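PDB 2XZI: extracellular sialidase/neuraminidase, putative from Aspergillus fumigatus, which probably hydrolyses the glycosidic bond of terminal sialic acids, acting as a KDNase that favours the deaminated form. Local coordinates for residues A181-G186 with M203-I208; L119-A124 with R150-L155; N81-S86 with W372-L377; T48-A53 with K76-N81. All blocks are in the same frame, centred on the assembly; numbering follows the deposited sequence.

Contact 1: A181-G186 with M203-I208. With KDM (deamino-alpha-neuraminic acid), chain C.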
loop_
_atom_site.group_PDB
_atom_site.type_symbol
_atom_site.label_atom_id
_atom_site.label_comp_id
_atom_site.label_asym_id
_atom_site.label_seq_id
_atom_site.Cartn_x
_atom_site.Cartn_y
_atom_site.Cartn_z
ATOM N N ALA A 181 11.440 18.850 -1.249
ATOM C CA ALA A 181 12.035 18.181 -2.397
ATOM C C ALA A 181 11.447 16.775 -2.457
ATOM O O ALA A 181 10.424 16.570 -3.112
ATOM C CB ALA A 181 13.559 18.159 -2.276
ATOM N N TRP A 182 12.023 15.828 -1.720
ATOM C CA TRP A 182 11.406 14.506 -1.629
ATOM C C TRP A 182 10.038 14.611 -0.965
ATOM O O TRP A 182 9.796 15.491 -0.119
ATOM C CB TRP A 182 12.293 13.498 -0.885
ATOM C CG TRP A 182 11.737 12.102 -0.949
ATOM C CD1 TRP A 182 11.143 11.407 0.072
ATOM C CD2 TRP A 182 11.724 11.232 -2.092
ATOM N NE1 TRP A 182 10.755 10.156 -0.370
ATOM C CE2 TRP A 182 11.081 10.035 -1.696
ATOM C CE3 TRP A 182 12.174 11.357 -3.419
ATOM C CZ2 TRP A 182 10.912 8.953 -2.573
ATOM C CZ3 TRP A 182 11.987 10.280 -4.296
ATOM C CH2 TRP A 182 11.363 9.104 -3.862
ATOM N N ASP A 183 9.132 13.728 -1.381
ATOM C CA ASP A 183 7.824 13.573 -0.752
ATOM C C ASP A 183 7.344 12.160 -1.020
ATOM O O ASP A 183 7.887 11.463 -1.891
ATOM C CB ASP A 183 6.784 14.579 -1.290
ATOM C CG ASP A 183 5.480 14.563 -0.498
ATOM O OD1 ASP A 183 5.525 14.217 0.713
ATOM O OD2 ASP A 183 4.420 14.882 -1.102
ATOM N N ALA A 184 6.334 11.741 -0.266
ATOM C CA ALA A 184 5.672 10.450 -0.474
ATOM C C ALA A 184 4.284 10.530 0.096
ATOM O O ALA A 184 4.062 11.175 1.124
ATOM C CB ALA A 184 6.447 9.318 0.198
ATOM N N VAL A 185 3.338 9.874 -0.567
ATOM C CA VAL A 185 2.024 9.584 0.027
ATOM C C VAL A 185 1.929 8.071 0.229
ATOM O O VAL A 185 2.439 7.293 -0.600
ATOM C CB VAL A 185 0.849 10.143 -0.821
ATOM C CG1 VAL A 185 0.842 9.552 -2.246
ATOM C CG2 VAL A 185 -0.491 9.971 -0.096
ATOM N N GLY A 186 1.339 7.654 1.348
ATOM C CA GLY A 186 1.290 6.228 1.677
ATOM C C GLY A 186 2.671 5.590 1.573
ATOM O O GLY A 186 3.631 6.101 2.133
ATOM N N MET A 203 4.065 11.586 3.957
ATOM C CA MET A 203 5.332 11.928 4.599
ATOM C C MET A 203 5.140 13.153 5.514
ATOM O O MET A 203 4.672 14.187 5.066
ATOM C CB MET A 203 6.387 12.223 3.540
ATOM C CG MET A 203 7.649 12.870 4.096
ATOM S SD MET A 203 8.926 12.900 2.834
ATOM C CE MET A 203 9.924 14.292 3.346
ATOM N N GLY A 204 5.482 12.997 6.799
ATOM C CA GLY A 204 5.432 14.106 7.768
ATOM C C GLY A 204 4.049 14.683 8.055
ATOM O O GLY A 204 3.949 15.726 8.708
ATOM N N ARG A 205 2.969 14.044 7.595
ATOM C CA ARG A 205 1.652 14.683 7.665
ATOM C C ARG A 205 0.548 13.706 7.328
ATOM O O ARG A 205 0.799 12.692 6.667
ATOM C CB ARG A 205 1.600 15.860 6.688
ATOM C CG ARG A 205 1.508 15.477 5.205
ATOM C CD ARG A 205 2.090 16.604 4.364
ATOM N NE ARG A 205 1.886 16.481 2.917
ATOM C CZ ARG A 205 2.610 15.742 2.075
ATOM N NH1 ARG A 205 3.574 14.939 2.508
ATOM N NH2 ARG A 205 2.347 15.813 0.773
ATOM N N ASN A 206 -0.663 14.001 7.794
ATOM C CA ASN A 206 -1.871 13.379 7.240
ATOM C C ASN A 206 -2.561 14.375 6.324
ATOM O O ASN A 206 -2.525 15.588 6.561
ATOM C CB ASN A 206 -2.858 12.988 8.332
ATOM C CG ASN A 206 -2.337 11.924 9.250
ATOM O OD1 ASN A 206 -1.703 10.962 8.823
ATOM N ND2 ASN A 206 -2.663 12.058 10.534
ATOM N N ILE A 207 -3.191 13.861 5.280
ATOM C CA ILE A 207 -4.083 14.665 4.450
ATOM C C ILE A 207 -5.499 14.341 4.908
ATOM O O ILE A 207 -5.880 13.177 4.988
ATOM C CB ILE A 207 -3.880 14.342 2.957
ATOM C CG1 ILE A 207 -2.489 14.801 2.525
ATOM C CG2 ILE A 207 -4.930 15.041 2.096
ATOM C CD1 ILE A 207 -1.961 14.123 1.283
ATOM N N ILE A 208 -6.265 15.369 5.251
ATOM C CA ILE A 208 -7.596 15.170 5.788
ATOM C C ILE A 208 -8.633 15.643 4.791
ATOM O O ILE A 208 -8.529 16.761 4.257
ATOM C CB ILE A 208 -7.791 15.968 7.098
ATOM C CG1 ILE A 208 -6.567 15.838 8.026
ATOM C CG2 ILE A 208 -9.118 15.594 7.760
ATOM C CD1 ILE A 208 -6.229 14.407 8.510
HETATM C C2 KDM C . 11.967 2.000 -1.464
HETATM C C1 KDM C . 12.201 0.695 -0.713
HETATM C C3 KDM C . 10.824 1.841 -2.483
HETATM C C4 KDM C . 10.078 3.173 -2.786
HETATM C C5 KDM C . 10.815 4.439 -2.333
HETATM C C6 KDM C . 11.137 4.326 -0.822
HETATM C C7 KDM C . 12.079 5.431 -0.319
HETATM C C8 KDM C . 12.210 5.372 1.213
HETATM C C9 KDM C . 13.179 6.427 1.717
HETATM O O5 KDM C . 10.043 5.629 -2.635
HETATM O O1A KDM C . 11.824 -0.376 -1.244
HETATM O O1B KDM C . 12.781 0.806 0.393
HETATM O O4 KDM C . 9.869 3.244 -4.197
HETATM O O6 KDM C . 11.735 3.036 -0.461
HETATM O O7 KDM C . 13.365 5.253 -0.919
HETATM O O8 KDM C . 10.943 5.612 1.841
HETATM O O9 KDM C . 12.598 7.713 1.444
HETATM O O2 KDM C . 13.204 2.256 -2.141
#
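D183 and R205 form a salt bridge. The guanidinium meets the carboxylate end-on with two nitrogens. NH1 of R205 lies 2.7 Å from OD1 of D183, and NH2 of R205 lies 2.9 Å from OD2 of D183. Both oxygens are met on their syn side, but the two flat groups are not coplanar; their planes stand 38° apart. The R205 chain leaves between the backbone N and the carbonyl carbon (chi1 73°) and runs extended from CG to NE. This carries the guanidinium alongside the carbonyl of M203. There NH1 of R205 also reaches O of M203 at 2.9 Å, on a lone pair in the carbonyl plane. NE of R205 binds L175 O.

One backbone bond joins the segments, from M203 N to A184 O at 2.9 Å.

The apolar part is M203. Its extended chain brings SD to 3.8 Å from CD1 of W182, an oblique Met-aromatic contact, while CB of M203 packs on CB of A184. The indole also has a cation-pi contact with R151. At its far edge, CZ2 of W182 is 3.4 Å from O5 of the bound KDM, almost in the ring plane.

The buried charges of D183 and R205 thus answer each other, and NH1 is held by two oxygens. The salt bridge and M203 tie the loop that carries D183 and the pocket residue W182 to strand 205-210 and the residues just before it.

Contact 2: L119-A124 with R150-L155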
loop_
_atom_site.group_PDB
_atom_site.type_symbol
_atom_site.label_atom_id
_atom_site.label_comp_id
_atom_site.label_asym_id
_atom_site.label_seq_id
_atom_site.Cartn_x
_atom_site.Cartn_y
_atom_site.Cartn_z
ATOM N N LEU A 119 -1.330 9.891 -5.391
ATOM C CA LEU A 119 -0.130 9.360 -6.040
ATOM C C LEU A 119 1.001 10.354 -5.886
ATOM O O LEU A 119 0.740 11.545 -5.749
ATOM C CB LEU A 119 -0.341 9.191 -7.557
ATOM C CG LEU A 119 -1.480 8.341 -8.072
ATOM C CD1 LEU A 119 -1.696 8.554 -9.572
ATOM C CD2 LEU A 119 -1.183 6.889 -7.791
ATOM N N SER A 120 2.235 9.863 -5.943
ATOM C CA SER A 120 3.423 10.694 -6.050
ATOM C C SER A 120 3.946 10.653 -7.492
ATOM O O SER A 120 3.728 9.669 -8.222
ATOM C CB SER A 120 4.501 10.177 -5.091
ATOM O OG SER A 120 4.094 10.273 -3.726
ATOM N N TRP A 121 4.613 11.737 -7.902
ATOM C CA TRP A 121 5.239 11.818 -9.215
ATOM C C TRP A 121 6.604 12.461 -9.063
ATOM O O TRP A 121 6.787 13.345 -8.209
ATOM C CB TRP A 121 4.379 12.694 -10.130
ATOM C CG TRP A 121 4.966 12.942 -11.470
ATOM C CD1 TRP A 121 4.767 12.181 -12.578
ATOM C CD2 TRP A 121 5.822 14.030 -11.869
ATOM N NE1 TRP A 121 5.450 12.707 -13.642
ATOM C CE2 TRP A 121 6.108 13.841 -13.240
ATOM C CE3 TRP A 121 6.393 15.131 -11.199
ATOM C CZ2 TRP A 121 6.935 14.720 -13.968
ATOM C CZ3 TRP A 121 7.227 16.003 -11.929
ATOM C CH2 TRP A 121 7.482 15.783 -13.293
ATOM N N ASN A 122 7.548 12.048 -9.897
ATOM C CA ASN A 122 8.760 12.834 -10.160
ATOM C C ASN A 122 9.130 12.730 -11.626
ATOM O O ASN A 122 8.688 11.808 -12.336
ATOM C CB ASN A 122 9.957 12.463 -9.250
ATOM C CG ASN A 122 10.313 10.997 -9.305
ATOM O OD1 ASN A 122 9.899 10.213 -8.453
ATOM N ND2 ASN A 122 11.082 10.607 -10.326
ATOM N N GLY A 123 9.969 13.659 -12.070
ATOM C CA GLY A 123 10.386 13.719 -13.462
ATOM C C GLY A 123 11.272 12.592 -13.922
ATOM O O GLY A 123 11.911 11.916 -13.113
ATOM N N ALA A 124 11.333 12.441 -15.251
ATOM C CA ALA A 124 12.049 11.357 -15.938
ATOM C C ALA A 124 13.556 11.310 -15.665
ATOM O O ALA A 124 14.181 10.251 -15.777
ATOM C CB ALA A 124 11.795 11.439 -17.450
ATOM N N ARG A 150 11.114 18.443 -7.960
ATOM C CA ARG A 150 10.568 17.998 -6.664
ATOM C C ARG A 150 9.587 16.874 -6.872
ATOM O O ARG A 150 9.127 16.634 -7.991
ATOM C CB ARG A 150 9.881 19.134 -5.897
ATOM C CG ARG A 150 8.596 19.668 -6.534
ATOM C CD ARG A 150 8.033 20.882 -5.794
ATOM N NE ARG A 150 7.635 20.551 -4.422
ATOM C CZ ARG A 150 6.848 21.285 -3.637
ATOM N NH1 ARG A 150 6.325 22.428 -4.062
ATOM N NH2 ARG A 150 6.551 20.856 -2.425
ATOM N N ARG A 151 9.284 16.174 -5.785
ATOM C CA ARG A 151 8.205 15.197 -5.806
ATOM C C ARG A 151 6.857 15.914 -5.716
ATOM O O ARG A 151 6.644 16.766 -4.835
ATOM C CB ARG A 151 8.397 14.180 -4.686
ATOM C CG ARG A 151 9.581 13.261 -4.937
ATOM C CD ARG A 151 9.146 11.981 -5.630
ATOM N NE ARG A 151 8.510 11.088 -4.664
ATOM C CZ ARG A 151 8.045 9.875 -4.941
ATOM N NH1 ARG A 151 8.084 9.411 -6.188
ATOM N NH2 ARG A 151 7.525 9.150 -3.964
ATOM N N HIS A 152 5.960 15.575 -6.637
ATOM C CA HIS A 152 4.598 16.142 -6.681
ATOM C C HIS A 152 3.606 15.176 -6.075
ATOM O O HIS A 152 3.896 13.995 -5.951
ATOM C CB HIS A 152 4.185 16.456 -8.125
ATOM C CG HIS A 152 4.938 17.597 -8.729
ATOM N ND1 HIS A 152 4.302 18.676 -9.308
ATOM C CD2 HIS A 152 6.268 17.831 -8.851
ATOM C CE1 HIS A 152 5.207 19.535 -9.742
ATOM N NE2 HIS A 152 6.406 19.042 -9.490
ATOM N N LEU A 153 2.454 15.709 -5.687
ATOM C CA LEU A 153 1.345 14.950 -5.150
ATOM C C LEU A 153 0.167 15.161 -6.072
ATOM O O LEU A 153 -0.264 16.300 -6.302
ATOM C CB LEU A 153 0.999 15.430 -3.731
ATOM C CG LEU A 153 -0.199 14.721 -3.087
ATOM C CD1 LEU A 153 0.246 13.354 -2.608
ATOM C CD2 LEU A 153 -0.722 15.502 -1.936
ATOM N N TYR A 154 -0.325 14.060 -6.628
ATOM C CA TYR A 154 -1.437 14.055 -7.556
ATOM C C TYR A 154 -2.648 13.337 -6.992
ATOM O O TYR A 154 -2.522 12.450 -6.143
ATOM C CB TYR A 154 -0.988 13.358 -8.827
ATOM C CG TYR A 154 -0.296 14.270 -9.823
ATOM C CD1 TYR A 154 1.089 14.483 -9.784
ATOM C CD2 TYR A 154 -1.024 14.904 -10.824
ATOM C CE1 TYR A 154 1.715 15.295 -10.729
ATOM C CE2 TYR A 154 -0.388 15.723 -11.771
ATOM C CZ TYR A 154 0.962 15.923 -11.712
ATOM O OH TYR A 154 1.570 16.729 -12.658
ATOM N N LEU A 155 -3.821 13.707 -7.495
ATOM C CA LEU A 155 -5.060 13.029 -7.135
ATOM C C LEU A 155 -5.868 12.691 -8.371
ATOM O O LEU A 155 -6.138 13.558 -9.203
ATOM C CB LEU A 155 -5.892 13.903 -6.188
ATOM C CG LEU A 155 -7.234 13.328 -5.738
ATOM C CD1 LEU A 155 -7.073 12.070 -4.860
ATOM C CD2 LEU A 155 -8.053 14.398 -5.006
HETATM O O HOH W 1 4.216 12.958 -3.292
HETATM O O HOH W 2 10.598 15.829 -10.405
#
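H152 O accepts from W121 N at 3.1 Å and probably from a water 2.9 Å away, which also meets S120 OG; the CA-H of S120 points at H152 O as well. W121 N approaches from above the carbonyl plane. H152 N returns a bond to W121 O, and L119 pairs with Y154 in the same two-way fashion. These are antiparallel neighbours, strands 115-122 and 152-158, in one blade of the propeller.

W121, H152 and Y154 cluster on one face of the sheet. W121 turns its edge to the face of H152, with CE3 of W121 3.6 Å from CD2 of H152 and the planes at 87°. Y154 in turn points its edge, offset, toward the W121 face. D170 holds ND1 of H152.

Beside S120, R151 bends at chi2 (-93°) and chi3. This lays its guanidinium over S120, with NH2 of R151 3.4 Å from S120 CB. NH1 of R151 donates to OD1 of N122 at 3.0 Å, in the amide carbonyl plane, and NE binds D183 O.

R151 therefore has its nitrogens spread over several oxygens, N104 OD1 among them. That should fix its rotation close to the KDM pocket that W182 lines.

Contact 3: N81-S86 with W372-L377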
loop_
_atom_site.group_PDB
_atom_site.type_symbol
_atom_site.label_atom_id
_atom_site.label_comp_id
_atom_site.label_asym_id
_atom_site.label_seq_id
_atom_site.Cartn_x
_atom_site.Cartn_y
_atom_site.Cartn_z
ATOM N N ASN A 81 -15.054 -11.725 -5.298
ATOM C CA ASN A 81 -14.109 -11.588 -4.180
ATOM C C ASN A 81 -12.650 -11.904 -4.539
ATOM O O ASN A 81 -11.808 -12.091 -3.659
ATOM C CB ASN A 81 -14.578 -12.409 -2.962
ATOM C CG ASN A 81 -15.998 -12.056 -2.531
ATOM O OD1 ASN A 81 -16.320 -10.894 -2.315
ATOM N ND2 ASN A 81 -16.854 -13.068 -2.419
ATOM N N GLY A 82 -12.351 -11.965 -5.833
ATOM C CA GLY A 82 -10.987 -12.224 -6.295
ATOM C C GLY A 82 -10.456 -13.580 -5.889
ATOM O O GLY A 82 -9.247 -13.746 -5.726
ATOM N N ALA A 83 -11.349 -14.571 -5.778
ATOM C CA ALA A 83 -10.998 -15.867 -5.196
ATOM C C ALA A 83 -10.038 -16.722 -6.009
ATOM O O ALA A 83 -9.281 -17.501 -5.437
ATOM C CB ALA A 83 -12.268 -16.661 -4.862
ATOM N N SER A 84 -10.064 -16.569 -7.330
ATOM C CA SER A 84 -9.227 -17.389 -8.221
ATOM C C SER A 84 -8.642 -16.494 -9.306
ATOM O O SER A 84 -9.134 -15.399 -9.513
ATOM C CB SER A 84 -10.056 -18.507 -8.853
ATOM O OG SER A 84 -10.933 -18.005 -9.838
ATOM N N PRO A 85 -7.584 -16.938 -10.002
ATOM C CA PRO A 85 -7.025 -16.102 -11.069
ATOM C C PRO A 85 -8.043 -15.652 -12.135
ATOM O O PRO A 85 -7.995 -14.501 -12.616
ATOM C CB PRO A 85 -5.953 -17.012 -11.672
ATOM C CG PRO A 85 -5.507 -17.812 -10.527
ATOM C CD PRO A 85 -6.750 -18.134 -9.769
ATOM N N SER A 86 -8.982 -16.534 -12.479
ATOM C CA SER A 86 -9.976 -16.208 -13.500
ATOM C C SER A 86 -10.986 -15.144 -13.064
ATOM O O SER A 86 -11.752 -14.652 -13.887
ATOM C CB SER A 86 -10.706 -17.464 -13.979
ATOM O OG SER A 86 -11.437 -18.034 -12.918
ATOM N N TRP A 372 -1.243 -12.064 -4.503
ATOM C CA TRP A 372 -2.537 -11.840 -3.865
ATOM C C TRP A 372 -2.883 -12.989 -2.929
ATOM O O TRP A 372 -2.809 -14.164 -3.310
ATOM C CB TRP A 372 -3.608 -11.702 -4.936
ATOM C CG TRP A 372 -5.034 -11.726 -4.492
ATOM C CD1 TRP A 372 -5.956 -12.689 -4.811
ATOM C CD2 TRP A 372 -5.729 -10.736 -3.721
ATOM N NE1 TRP A 372 -7.179 -12.368 -4.270
ATOM C CE2 TRP A 372 -7.072 -11.174 -3.605
ATOM C CE3 TRP A 372 -5.351 -9.529 -3.102
ATOM C CZ2 TRP A 372 -8.041 -10.445 -2.913
ATOM C CZ3 TRP A 372 -6.320 -8.809 -2.406
ATOM C CH2 TRP A 372 -7.651 -9.274 -2.326
ATOM N N ARG A 373 -3.280 -12.651 -1.713
ATOM C CA ARG A 373 -3.633 -13.649 -0.719
ATOM C C ARG A 373 -5.006 -13.334 -0.190
ATOM O O ARG A 373 -5.357 -12.145 -0.011
ATOM C CB ARG A 373 -2.684 -13.598 0.455
ATOM C CG ARG A 373 -1.276 -14.010 0.147
ATOM C CD ARG A 373 -0.407 -13.994 1.404
ATOM N NE ARG A 373 0.831 -14.725 1.159
ATOM C CZ ARG A 373 0.936 -16.051 1.208
ATOM N NH1 ARG A 373 -0.116 -16.804 1.507
ATOM N NH2 ARG A 373 2.104 -16.626 0.948
ATOM N N ARG A 374 -5.773 -14.393 0.069
ATOM C CA ARG A 374 -6.979 -14.311 0.882
ATOM C C ARG A 374 -6.823 -15.265 2.043
ATOM O O ARG A 374 -6.390 -16.408 1.853
ATOM C CB ARG A 374 -8.211 -14.679 0.066
ATOM C CG ARG A 374 -8.571 -13.642 -0.966
ATOM C CD ARG A 374 -9.403 -14.183 -2.145
ATOM N NE ARG A 374 -10.380 -15.193 -1.746
ATOM C CZ ARG A 374 -11.567 -14.930 -1.202
ATOM N NH1 ARG A 374 -11.956 -13.673 -1.009
ATOM N NH2 ARG A 374 -12.353 -15.937 -0.822
ATOM N N PHE A 375 -7.195 -14.827 3.241
ATOM C CA PHE A 375 -7.221 -15.722 4.391
ATOM C C PHE A 375 -8.222 -15.189 5.379
ATOM O O PHE A 375 -8.518 -13.996 5.380
ATOM C CB PHE A 375 -5.824 -15.859 5.030
ATOM C CG PHE A 375 -5.098 -14.551 5.232
ATOM C CD1 PHE A 375 -5.355 -13.775 6.337
ATOM C CD2 PHE A 375 -4.135 -14.122 4.327
ATOM C CE1 PHE A 375 -4.682 -12.580 6.535
ATOM C CE2 PHE A 375 -3.457 -12.928 4.524
ATOM C CZ PHE A 375 -3.737 -12.161 5.644
ATOM N N ASN A 376 -8.783 -16.067 6.201
ATOM C CA ASN A 376 -9.685 -15.607 7.241
ATOM C C ASN A 376 -9.004 -15.473 8.591
ATOM O O ASN A 376 -7.827 -15.805 8.757
ATOM C CB ASN A 376 -10.961 -16.455 7.317
ATOM C CG ASN A 376 -10.703 -17.920 7.642
ATOM O OD1 ASN A 376 -9.561 -18.368 7.833
ATOM N ND2 ASN A 376 -11.784 -18.681 7.691
ATOM N N LEU A 377 -9.744 -14.925 9.547
ATOM C CA LEU A 377 -9.223 -14.744 10.896
ATOM C C LEU A 377 -8.831 -16.087 11.488
ATOM O O LEU A 377 -7.801 -16.196 12.158
ATOM C CB LEU A 377 -10.251 -14.050 11.785
ATOM C CG LEU A 377 -10.563 -12.595 11.458
ATOM C CD1 LEU A 377 -11.753 -12.179 12.305
ATOM C CD2 LEU A 377 -9.352 -11.682 11.684
#
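The blade that closes the beta-propeller joins both chain ends, since strand 368-375 pairs with the N-terminal strand 12-18. W372 and R374 of strand 368-375 reach out to loop 81-86, which leads on from strand 68-74 of a neighbouring sheet. W372 makes a direct hydrogen bond to the loop. Its NE1 donates to G82 O at 2.9 Å, with an N-H...O angle of 142° and the donor tilted from the carbonyl plane. G82 O also accepts from NE1 of W88, so two indoles grip one carbonyl. CG of W372 is anti to the backbone N (chi1 169°), which carries the indole out toward the loop.

R374 lies beside the same turn. Its chain bends at chi3 (37°), and the guanidinium comes to rest with one face against A83 CB. NH2 of R374 forms a salt bridge with D346, its strongest partner, and a hydrogen bond with Y11 OH. NH1 of R374 is 3.1 Å from N81 O and 3.5 Å from N81 CB. NE of R374 is buried here and finds no polar partner; the nearest loop atom is A83 CA, 3.6 Å from it.

Contact 4: T48-A53 with K76-N81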
loop_
_atom_site.group_PDB
_atom_site.type_symbol
_atom_site.label_atom_id
_atom_site.label_comp_id
_atom_site.label_asym_id
_atom_site.label_seq_id
_atom_site.Cartn_x
_atom_site.Cartn_y
_atom_site.Cartn_z
ATOM N N THR A 48 -19.336 -1.690 -3.572
ATOM C CA THR A 48 -20.105 -2.703 -4.300
ATOM C C THR A 48 -19.619 -4.108 -3.969
ATOM O O THR A 48 -20.335 -5.073 -4.246
ATOM C CB THR A 48 -20.008 -2.542 -5.844
ATOM O OG1 THR A 48 -18.668 -2.829 -6.282
ATOM C CG2 THR A 48 -20.422 -1.151 -6.310
ATOM N N GLY A 49 -18.412 -4.219 -3.400
ATOM C CA GLY A 49 -17.761 -5.526 -3.249
ATOM C C GLY A 49 -16.641 -5.814 -4.243
ATOM O O GLY A 49 -15.865 -6.758 -4.080
ATOM N N ARG A 50 -16.543 -5.005 -5.296
ATOM C CA ARG A 50 -15.443 -5.138 -6.252
ATOM C C ARG A 50 -14.130 -4.823 -5.551
ATOM O O ARG A 50 -14.079 -3.928 -4.686
ATOM C CB ARG A 50 -15.635 -4.173 -7.406
ATOM C CG ARG A 50 -14.832 -4.568 -8.642
ATOM C CD ARG A 50 -15.048 -3.605 -9.795
ATOM N NE ARG A 50 -16.439 -3.544 -10.274
ATOM C CZ ARG A 50 -16.971 -4.345 -11.192
ATOM N NH1 ARG A 50 -16.265 -5.340 -11.748
ATOM N NH2 ARG A 50 -18.242 -4.156 -11.547
ATOM N N ILE A 51 -13.076 -5.532 -5.945
ATOM C CA ILE A 51 -11.738 -5.292 -5.398
ATOM C C ILE A 51 -10.891 -4.619 -6.465
ATOM O O ILE A 51 -10.881 -5.061 -7.619
ATOM C CB ILE A 51 -11.084 -6.588 -4.855
ATOM C CG1 ILE A 51 -12.012 -7.217 -3.792
ATOM C CG2 ILE A 51 -9.727 -6.280 -4.250
ATOM C CD1 ILE A 51 -11.620 -8.600 -3.314
ATOM N N LEU A 52 -10.202 -3.540 -6.073
ATOM C CA LEU A 52 -9.271 -2.807 -6.934
ATOM C C LEU A 52 -7.864 -2.961 -6.386
ATOM O O LEU A 52 -7.607 -2.605 -5.237
ATOM C CB LEU A 52 -9.630 -1.326 -6.972
ATOM C CG LEU A 52 -11.071 -0.956 -7.298
ATOM C CD1 LEU A 52 -11.264 0.566 -7.303
ATOM C CD2 LEU A 52 -11.494 -1.539 -8.637
ATOM N N ALA A 53 -6.972 -3.523 -7.207
ATOM C CA ALA A 53 -5.564 -3.703 -6.851
ATOM C C ALA A 53 -4.683 -2.821 -7.727
ATOM O O ALA A 53 -4.761 -2.892 -8.963
ATOM C CB ALA A 53 -5.190 -5.173 -7.015
ATOM N N LYS A 76 -13.523 -9.030 -11.844
ATOM C CA LYS A 76 -14.455 -8.996 -12.974
ATOM C C LYS A 76 -15.871 -8.646 -12.553
ATOM O O LYS A 76 -16.583 -7.932 -13.278
ATOM C CB LYS A 76 -14.463 -10.344 -13.693
ATOM C CG LYS A 76 -13.223 -10.636 -14.508
ATOM C CD LYS A 76 -13.338 -12.026 -15.122
ATOM C CE LYS A 76 -12.144 -12.322 -15.991
ATOM N NZ LYS A 76 -12.237 -13.717 -16.518
ATOM N N THR A 77 -16.273 -9.111 -11.380
ATOM C CA THR A 77 -17.592 -8.820 -10.869
ATOM C C THR A 77 -17.455 -8.249 -9.481
ATOM O O THR A 77 -16.352 -8.255 -8.894
ATOM C CB THR A 77 -18.494 -10.064 -10.810
ATOM O OG1 THR A 77 -18.115 -10.850 -9.686
ATOM C CG2 THR A 77 -18.409 -10.907 -12.118
ATOM N N THR A 78 -18.558 -7.727 -8.961
ATOM C CA THR A 78 -18.591 -7.189 -7.602
ATOM C C THR A 78 -18.718 -8.290 -6.536
ATOM O O THR A 78 -18.606 -8.014 -5.339
ATOM C CB THR A 78 -19.761 -6.195 -7.436
ATOM O OG1 THR A 78 -20.992 -6.905 -7.629
ATOM C CG2 THR A 78 -19.673 -5.052 -8.452
ATOM N N ALA A 79 -18.961 -9.528 -6.966
ATOM C CA ALA A 79 -19.316 -10.608 -6.053
ATOM C C ALA A 79 -18.303 -11.747 -5.973
ATOM O O ALA A 79 -18.418 -12.614 -5.110
ATOM C CB ALA A 79 -20.709 -11.164 -6.403
ATOM N N ASN A 80 -17.299 -11.745 -6.846
ATOM C CA ASN A 80 -16.417 -12.908 -6.913
ATOM C C ASN A 80 -15.281 -12.890 -5.903
ATOM O O ASN A 80 -14.636 -13.924 -5.657
ATOM C CB ASN A 80 -15.933 -13.206 -8.350
ATOM C CG ASN A 80 -14.889 -12.226 -8.863
ATOM O OD1 ASN A 80 -14.073 -11.700 -8.099
ATOM N ND2 ASN A 80 -14.868 -12.027 -10.190
ATOM N N ASN A 81 -15.054 -11.725 -5.298
ATOM C CA ASN A 81 -14.109 -11.588 -4.180
ATOM C C ASN A 81 -12.650 -11.904 -4.539
ATOM O O ASN A 81 -11.808 -12.091 -3.659
ATOM C CB ASN A 81 -14.578 -12.409 -2.962
ATOM C CG ASN A 81 -15.998 -12.056 -2.531
ATOM O OD1 ASN A 81 -16.320 -10.894 -2.315
ATOM N ND2 ASN A 81 -16.854 -13.068 -2.419
HETATM O O HOH W 3 -21.760 -7.919 -5.012
HETATM O O HOH W 4 -15.438 -8.956 -5.858
HETATM O O HOH W 5 -14.895 -8.652 -2.205
#
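T48 touches T78 with its hydroxyl end, OG1 lying 3.3 Å from CG2 of T78. The two side chains cross at about a right angle. OG1 of T48 also accepts from R50 N at 3.2 Å, which makes an ST turn, and it bonds to D161. A water joins T48 O to T78 OG1.

G49 follows, pressed against the T78 carbonyl. Its CA is 3.4 Å from T78 O, a CA-H...O contact. G49 O takes protons from two waters. One, 2.9 Å from G49 O, also binds T77 O and N81 N. The other bridges G49 O to N81 OD1.

This is the turn between strands 37-45 and 51-58 of one propeller blade, and loop 76-81 leaves the next strand of that blade, 68-74.

R50 bends at chi3 (-62°) and lays one guanidinium face on the T78 methyl, with NH2 of R50 3.5 Å from CG2 of T78. NH1 of R50 makes a weak bond to K76 O at 3.0 Å, near the guanidinium plane, beside its stronger one to T75 O. NE forms a salt bridge with D161.

I51 begins the strand. With CG1 anti to the carbonyl carbon (chi1 -57°), I51 sends CD1 to 3.5 Å from N81 O.

How the contacts relate
From the N terminus, contact 4 comes first and closes a short loop, 48-81, within one blade. N81 ends it and begins contact 3, whose partner strand 368-375 lies near the C terminus. Contact 3 therefore encloses contact 2 and then contact 1, which follow each other in series. None of the loops cross. Contacts 3 and 4 touch: W372 packs on I51, tying the closing blade to the one beside it, and K76 NZ meets S86 O within the 76-86 loop. Contacts 1 and 2 also touch. A181 O and R151 N, 2.9 Å apart, hold loop 181-186 to the strand of contact 2, and contact 1 carries the tie on to strand 205-210.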